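Side-chain contacts in isomerase/lactonizing enzyme (Agrobacterium tumefaciens, PDB 1RVK), which is of unknown specific function but, as a magnesium-binding member of the enolase superfamily, probably abstracts a proton alpha to a substrate carboxylate: residues Ala25-Ala30 against Asp141-Gly146; Gly287-Ala292 against Leu316-Ala321. All coordinates share one frame; numbering follows the deposited sequence.

Contact 1 of 2, residues Ala25-Ala30 against Asp141-Gly146; sequences AHPGPA and DELEGG
CG of P27 lies 3.7 Å from CD2 of L143, the leucine branch that does the touching. The same methyl also lies 3.8 Å from the carbonyl O of P27, and the two side chains pass each other in opposite directions. One residue back, H26 brings ring atom CD2 to 4.0 Å from CB of D141. Here the closest pair is carbon on carbon; the imidazole and carboxylate planes are turned 57° apart, and NE2 of H26 stays 5.7 Å from OD2 of D141, so the two ionisable groups do not pair. Each has its own partner instead: H26 NE2 is hydrogen-bonded to the carbonyl O of G140, and D141 OD2 to NE2 of H334. The carboxylate is held from its other oxygen as well. With CG set between the backbone N and the carbonyl carbon (chi1 50°), D141 turns its carboxylate toward the following residues of its own loop, and OD1 accepts from the backbone N of L143 at 3.0 Å, an Asx turn. That N-H comes from above the carboxylate plane, and L147 N binds the same oxygen. A type II beta turn follows from L143 to G146, closed by G146 N to L143 O at 2.8 Å, with G145 at positive phi. Outside the contact, strand 25-28 pairs antiparallel with strand 17-19 of the N-terminal capping region, while the 141-146 loop follows barrel strand 130-137, so the contact joins cap to barrel. The H26 side chain is about 14 Å from the bound magnesium ion, consistent with a capping-domain loop near the barrel mouth, as in this superfamily. M138, H334 and L337 also touch P27. No hydrogen bond crosses, and the closest approaches are mainly carbon on carbon; OD1 of D141 probably helps hold the loop in shape, while OD2 ties it to H334.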
ATOM      1  N   ALA A  25       5.046  11.361   2.563  1.00 13.25           N
ATOM      2  CA  ALA A  25       3.915  12.012   3.224  1.00 14.61           C
ATOM      3  C   ALA A  25       4.268  12.661   4.556  1.00 14.43           C
ATOM      4  O   ALA A  25       5.085  12.146   5.318  1.00 13.77           O
ATOM      5  CB  ALA A  25       2.785  11.007   3.427  1.00 13.51           C
ATOM      6  N   HIS A  26       3.633  13.799   4.824  1.00 14.30           N
ATOM      7  CA  HIS A  26       3.837  14.546   6.061  1.00 13.39           C
ATOM      8  C   HIS A  26       2.564  15.302   6.386  1.00 13.64           C
ATOM      9  O   HIS A  26       1.775  15.617   5.495  1.00 14.35           O
ATOM     10  CB  HIS A  26       4.955  15.580   5.915  1.00 13.47           C
ATOM     11  CG  HIS A  26       6.304  14.990   5.655  1.00 15.71           C
ATOM     12  ND1 HIS A  26       6.932  15.081   4.432  1.00 18.33           N
ATOM     13  CD2 HIS A  26       7.141  14.291   6.457  1.00 13.29           C
ATOM     14  CE1 HIS A  26       8.098  14.462   4.492  1.00 16.24           C
ATOM     15  NE2 HIS A  26       8.248  13.974   5.709  1.00 19.72           N
ATOM     16  N   PRO A  27       2.339  15.598   7.671  1.00 13.52           N
ATOM     17  CA  PRO A  27       1.133  16.339   8.030  1.00 13.77           C
ATOM     18  C   PRO A  27       1.425  17.824   7.842  1.00 14.48           C
ATOM     19  O   PRO A  27       2.533  18.289   8.114  1.00 16.25           O
ATOM     20  CB  PRO A  27       0.923  15.960   9.492  1.00 13.63           C
ATOM     21  CG  PRO A  27       2.325  15.847   9.997  1.00 14.68           C
ATOM     22  CD  PRO A  27       3.045  15.115   8.874  1.00 13.82           C
ATOM     23  N   GLY A  28       0.435  18.563   7.359  1.00 14.18           N
ATOM     24  CA  GLY A  28       0.615  19.984   7.147  1.00 15.12           C
ATOM     25  C   GLY A  28      -0.704  20.720   7.264  1.00 14.94           C
ATOM     26  O   GLY A  28      -1.641  20.225   7.891  1.00 14.55           O
ATOM     27  N   PRO A  29      -0.807  21.915   6.671  1.00 16.24           N
ATOM     28  CA  PRO A  29      -2.041  22.702   6.727  1.00 15.98           C
ATOM     29  C   PRO A  29      -3.190  21.993   6.021  1.00 17.48           C
ATOM     30  O   PRO A  29      -2.973  21.218   5.091  1.00 16.77           O
ATOM     31  CB  PRO A  29      -1.658  23.992   6.012  1.00 17.69           C
ATOM     32  CG  PRO A  29      -0.184  24.104   6.268  1.00 19.56           C
ATOM     33  CD  PRO A  29       0.287  22.691   6.062  1.00 15.57           C
ATOM     34  N   ALA A  30      -4.415  22.245   6.467  1.00 16.41           N
ATOM     35  CA  ALA A  30      -5.556  21.635   5.805  1.00 15.99           C
ATOM     36  C   ALA A  30      -5.624  22.304   4.434  1.00 16.76           C
ATOM     37  O   ALA A  30      -5.487  23.526   4.318  1.00 15.07           O
ATOM     38  CB  ALA A  30      -6.838  21.898   6.594  1.00 16.24           C
ATOM     39  N   ASP A 141      10.052  13.860  10.288  1.00 12.87           N
ATOM     40  CA  ASP A 141       9.968  15.260   9.893  1.00 13.68           C
ATOM     41  C   ASP A 141      10.797  16.136  10.825  1.00 15.92           C
ATOM     42  O   ASP A 141      11.664  15.645  11.549  1.00 15.94           O
ATOM     43  CB  ASP A 141       8.506  15.730   9.890  1.00 13.81           C
ATOM     44  CG  ASP A 141       7.772  15.397  11.180  1.00 14.47           C
ATOM     45  OD1 ASP A 141       8.295  15.710  12.269  1.00 15.30           O
ATOM     46  OD2 ASP A 141       6.661  14.827  11.104  1.00 14.10           O
ATOM     47  N   GLU A 142      10.538  17.437  10.785  1.00 16.12           N
ATOM     48  CA  GLU A 142      11.250  18.381  11.632  1.00 18.20           C
ATOM     49  C   GLU A 142      10.232  19.214  12.406  1.00 19.51           C
ATOM     50  O   GLU A 142      10.495  20.358  12.785  1.00 19.92           O
ATOM     51  CB  GLU A 142      12.159  19.265  10.775  1.00 20.63           C
ATOM     52  CG  GLU A 142      13.296  18.482  10.124  1.00 22.58           C
ATOM     53  CD  GLU A 142      14.165  19.330   9.218  1.00 25.93           C
ATOM     54  OE1 GLU A 142      13.728  19.648   8.091  1.00 27.84           O
ATOM     55  OE2 GLU A 142      15.288  19.680   9.638  1.00 26.54           O
ATOM     56  N   LEU A 143       9.068  18.609  12.638  1.00 18.08           N
ATOM     57  CA  LEU A 143       7.973  19.241  13.369  1.00 19.01           C
ATOM     58  C   LEU A 143       8.097  18.951  14.859  1.00 18.21           C
ATOM     59  O   LEU A 143       8.074  17.796  15.281  1.00 17.08           O
ATOM     60  CB  LEU A 143       6.626  18.709  12.869  1.00 18.07           C
ATOM     61  CG  LEU A 143       6.071  19.200  11.527  1.00 22.48           C
ATOM     62  CD1 LEU A 143       7.178  19.367  10.519  1.00 26.40           C
ATOM     63  CD2 LEU A 143       5.033  18.209  11.023  1.00 21.67           C
ATOM     64  N   GLU A 144       8.223  20.004  15.656  1.00 17.89           N
ATOM     65  CA  GLU A 144       8.347  19.849  17.098  1.00 19.91           C
ATOM     66  C   GLU A 144       7.164  19.050  17.640  1.00 18.35           C
ATOM     67  O   GLU A 144       6.008  19.397  17.397  1.00 18.13           O
ATOM     68  CB  GLU A 144       8.406  21.227  17.756  1.00 25.19           C
ATOM     69  CG  GLU A 144       8.896  21.217  19.189  1.00 34.56           C
ATOM     70  CD  GLU A 144       9.107  22.617  19.729  1.00 40.21           C
ATOM     71  OE1 GLU A 144       9.845  23.396  19.088  1.00 44.48           O
ATOM     72  OE2 GLU A 144       8.541  22.941  20.792  1.00 44.45           O
ATOM     73  N   GLY A 145       7.458  17.971  18.361  1.00 17.47           N
ATOM     74  CA  GLY A 145       6.403  17.143  18.919  1.00 17.41           C
ATOM     75  C   GLY A 145       5.805  16.153  17.933  1.00 16.40           C
ATOM     76  O   GLY A 145       4.966  15.331  18.301  1.00 17.42           O
ATOM     77  N   GLY A 146       6.233  16.229  16.676  1.00 14.87           N
ATOM     78  CA  GLY A 146       5.725  15.316  15.665  1.00 14.28           C
ATOM     79  C   GLY A 146       6.594  14.075  15.598  1.00 13.72           C
ATOM     80  O   GLY A 146       6.453  13.170  16.417  1.00 12.38           O
TER

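Contact 2 of 2, residues Gly287-Ala292 against Leu316-Ala321; sequences GGITPA and LHVVAA
Two helices of the C-terminal barrel domain pack here through aliphatic side chains, a buried and wholly apolar contact within the modified TIM barrel of the enolase superfamily. The first turn of helix 289-301 meets helix 313-321; the two flank strand 306-308, one preceding it and one following it in the chain. V318 is the residue that reaches across, with its CA 6.7 Å from that of I289. Its CG2 methyl touches both I289 and A292, which lie three residues apart on the opposing helix and so face V318 from successive turns. The side chains of I289 and V318 run past each other in opposite directions. In I289 the longer branch, CG1, lies beside the backbone N (chi1 -71°), while CG2, anti to that N, is the branch that meets the valine. The short methyl of A292 points at the other helix and completes the contact.

G287 and G288 both have positive phi where the chain leaves helix 283-286 and starts the next one; G288 is the N-cap, and its carbonyl O accepts the N-H of A292 at 3.1 Å. V283 of the preceding short helix touches both I289 and V318. Helix 98-116 packs on I289 through D105, C106 and W109, bringing the N-terminal part of the chain against this side of the barrel. At the contact itself, V318 CG2 is 4.1 Å from I289 CG2 and 4.2 Å from A292 CB.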
ATOM      1  N   GLY A 287       0.264  -3.650 -10.158  1.00 12.79           N
ATOM      2  CA  GLY A 287      -0.763  -3.465 -11.169  1.00 11.03           C
ATOM      3  C   GLY A 287      -2.162  -3.982 -10.914  1.00 11.75           C
ATOM      4  O   GLY A 287      -2.878  -4.295 -11.865  1.00 12.69           O
ATOM      5  N   GLY A 288      -2.565  -4.086  -9.652  1.00 11.76           N
ATOM      6  CA  GLY A 288      -3.916  -4.540  -9.371  1.00 11.45           C
ATOM      7  C   GLY A 288      -4.071  -5.720  -8.432  1.00 12.70           C
ATOM      8  O   GLY A 288      -3.096  -6.334  -7.994  1.00 11.81           O
ATOM      9  N   ILE A 289      -5.326  -6.021  -8.117  1.00 11.19           N
ATOM     10  CA  ILE A 289      -5.661  -7.132  -7.242  1.00 12.19           C
ATOM     11  C   ILE A 289      -5.304  -8.450  -7.926  1.00 12.38           C
ATOM     12  O   ILE A 289      -4.770  -9.356  -7.296  1.00 13.92           O
ATOM     13  CB  ILE A 289      -7.175  -7.104  -6.892  1.00 11.61           C
ATOM     14  CG1 ILE A 289      -7.454  -5.927  -5.956  1.00 14.01           C
ATOM     15  CG2 ILE A 289      -7.602  -8.408  -6.231  1.00 11.82           C
ATOM     16  CD1 ILE A 289      -8.933  -5.657  -5.737  1.00 13.55           C
ATOM     17  N   THR A 290      -5.580  -8.549  -9.223  1.00 12.71           N
ATOM     18  CA  THR A 290      -5.279  -9.776  -9.956  1.00 14.79           C
ATOM     19  C   THR A 290      -3.800 -10.172  -9.829  1.00 13.38           C
ATOM     20  O   THR A 290      -3.492 -11.276  -9.383  1.00 15.34           O
ATOM     21  CB  THR A 290      -5.691  -9.637 -11.432  1.00 16.03           C
ATOM     22  OG1 THR A 290      -7.087  -9.305 -11.495  1.00 17.33           O
ATOM     23  CG2 THR A 290      -5.459 -10.946 -12.182  1.00 20.03           C
ATOM     24  N   PRO A 291      -2.865  -9.281 -10.206  1.00 11.74           N
ATOM     25  CA  PRO A 291      -1.454  -9.667 -10.072  1.00 10.98           C
ATOM     26  C   PRO A 291      -0.997  -9.774  -8.614  1.00 12.30           C
ATOM     27  O   PRO A 291      -0.058 -10.507  -8.306  1.00 10.52           O
ATOM     28  CB  PRO A 291      -0.716  -8.575 -10.854  1.00 11.09           C
ATOM     29  CG  PRO A 291      -1.638  -7.391 -10.749  1.00 11.46           C
ATOM     30  CD  PRO A 291      -2.994  -8.018 -10.953  1.00 10.66           C
ATOM     31  N   ALA A 292      -1.657  -9.052  -7.711  1.00 11.65           N
ATOM     32  CA  ALA A 292      -1.285  -9.126  -6.299  1.00 11.92           C
ATOM     33  C   ALA A 292      -1.576 -10.540  -5.804  1.00 12.96           C
ATOM     34  O   ALA A 292      -0.779 -11.135  -5.077  1.00 13.11           O
ATOM     35  CB  ALA A 292      -2.076  -8.103  -5.481  1.00 13.26           C
ATOM     36  N   LEU A 316      -6.758  -4.492   1.567  1.00 11.34           N
ATOM     37  CA  LEU A 316      -7.378  -5.247   2.650  1.00 12.46           C
ATOM     38  C   LEU A 316      -8.027  -6.527   2.121  1.00 12.57           C
ATOM     39  O   LEU A 316      -7.954  -7.580   2.756  1.00 11.68           O
ATOM     40  CB  LEU A 316      -8.433  -4.393   3.366  1.00 13.26           C
ATOM     41  CG  LEU A 316      -9.181  -5.054   4.529  1.00 14.71           C
ATOM     42  CD1 LEU A 316      -8.192  -5.541   5.577  1.00 14.79           C
ATOM     43  CD2 LEU A 316     -10.160  -4.059   5.142  1.00 16.67           C
ATOM     44  N   HIS A 317      -8.663  -6.441   0.956  1.00 11.56           N
ATOM     45  CA  HIS A 317      -9.315  -7.616   0.395  1.00 12.47           C
ATOM     46  C   HIS A 317      -8.313  -8.693  -0.012  1.00 12.14           C
ATOM     47  O   HIS A 317      -8.600  -9.884   0.105  1.00 12.14           O
ATOM     48  CB  HIS A 317     -10.204  -7.210  -0.781  1.00 14.72           C
ATOM     49  CG  HIS A 317     -11.526  -6.647  -0.355  1.00 14.18           C
ATOM     50  ND1 HIS A 317     -12.651  -7.428  -0.202  1.00 14.99           N
ATOM     51  CD2 HIS A 317     -11.883  -5.397   0.024  1.00 17.45           C
ATOM     52  CE1 HIS A 317     -13.644  -6.685   0.252  1.00 16.46           C
ATOM     53  NE2 HIS A 317     -13.205  -5.448   0.400  1.00 16.01           N
ATOM     54  N   VAL A 318      -7.138  -8.283  -0.479  1.00 11.15           N
ATOM     55  CA  VAL A 318      -6.116  -9.256  -0.854  1.00 12.12           C
ATOM     56  C   VAL A 318      -5.664  -9.973   0.420  1.00 12.03           C
ATOM     57  O   VAL A 318      -5.527 -11.196   0.444  1.00 11.99           O
ATOM     58  CB  VAL A 318      -4.896  -8.572  -1.522  1.00 11.38           C
ATOM     59  CG1 VAL A 318      -3.767  -9.582  -1.725  1.00 11.97           C
ATOM     60  CG2 VAL A 318      -5.310  -7.994  -2.874  1.00 12.67           C
ATOM     61  N   VAL A 319      -5.448  -9.207   1.484  1.00 12.73           N
ATOM     62  CA  VAL A 319      -5.018  -9.787   2.754  1.00 13.04           C
ATOM     63  C   VAL A 319      -6.070 -10.745   3.330  1.00 13.04           C
ATOM     64  O   VAL A 319      -5.734 -11.802   3.860  1.00 13.45           O
ATOM     65  CB  VAL A 319      -4.713  -8.678   3.789  1.00 12.83           C
ATOM     66  CG1 VAL A 319      -4.442  -9.292   5.165  1.00 13.05           C
ATOM     67  CG2 VAL A 319      -3.507  -7.862   3.332  1.00 12.24           C
ATOM     68  N   ALA A 320      -7.342 -10.379   3.217  1.00 13.35           N
ATOM     69  CA  ALA A 320      -8.421 -11.210   3.743  1.00 12.82           C
ATOM     70  C   ALA A 320      -8.619 -12.500   2.950  1.00 13.55           C
ATOM     71  O   ALA A 320      -9.120 -13.500   3.476  1.00 14.01           O
ATOM     72  CB  ALA A 320      -9.720 -10.411   3.770  1.00 14.24           C
ATOM     73  N   ALA A 321      -8.216 -12.482   1.685  1.00 13.94           N
ATOM     74  CA  ALA A 321      -8.374 -13.642   0.820  1.00 14.40           C
ATOM     75  C   ALA A 321      -7.204 -14.619   0.877  1.00 15.79           C
ATOM     76  O   ALA A 321      -7.273 -15.702   0.296  1.00 17.61           O
ATOM     77  CB  ALA A 321      -8.587 -13.181  -0.619  1.00 14.39           C
TER

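Contacts 1 and 2 share no secondary-structure element and lie on opposite sides of the chain's centre, their nearest atoms about 18 Å apart. Contact 1 is peripheral and only partly buried, joining a strand of the N-terminal cap to a barrel loop; contact 2 is buried and joins two helices inside the barrel domain. Neither has a hydrogen bond between its segments, yet their surroundings differ. Around 141-146 a carboxylate and backbone turns hold an irregular loop in shape, whereas in contact 2 helical turns present the methyls of I289, A292 and V318. The first spans distant parts of the sequence, the second neighbouring helices along the barrel.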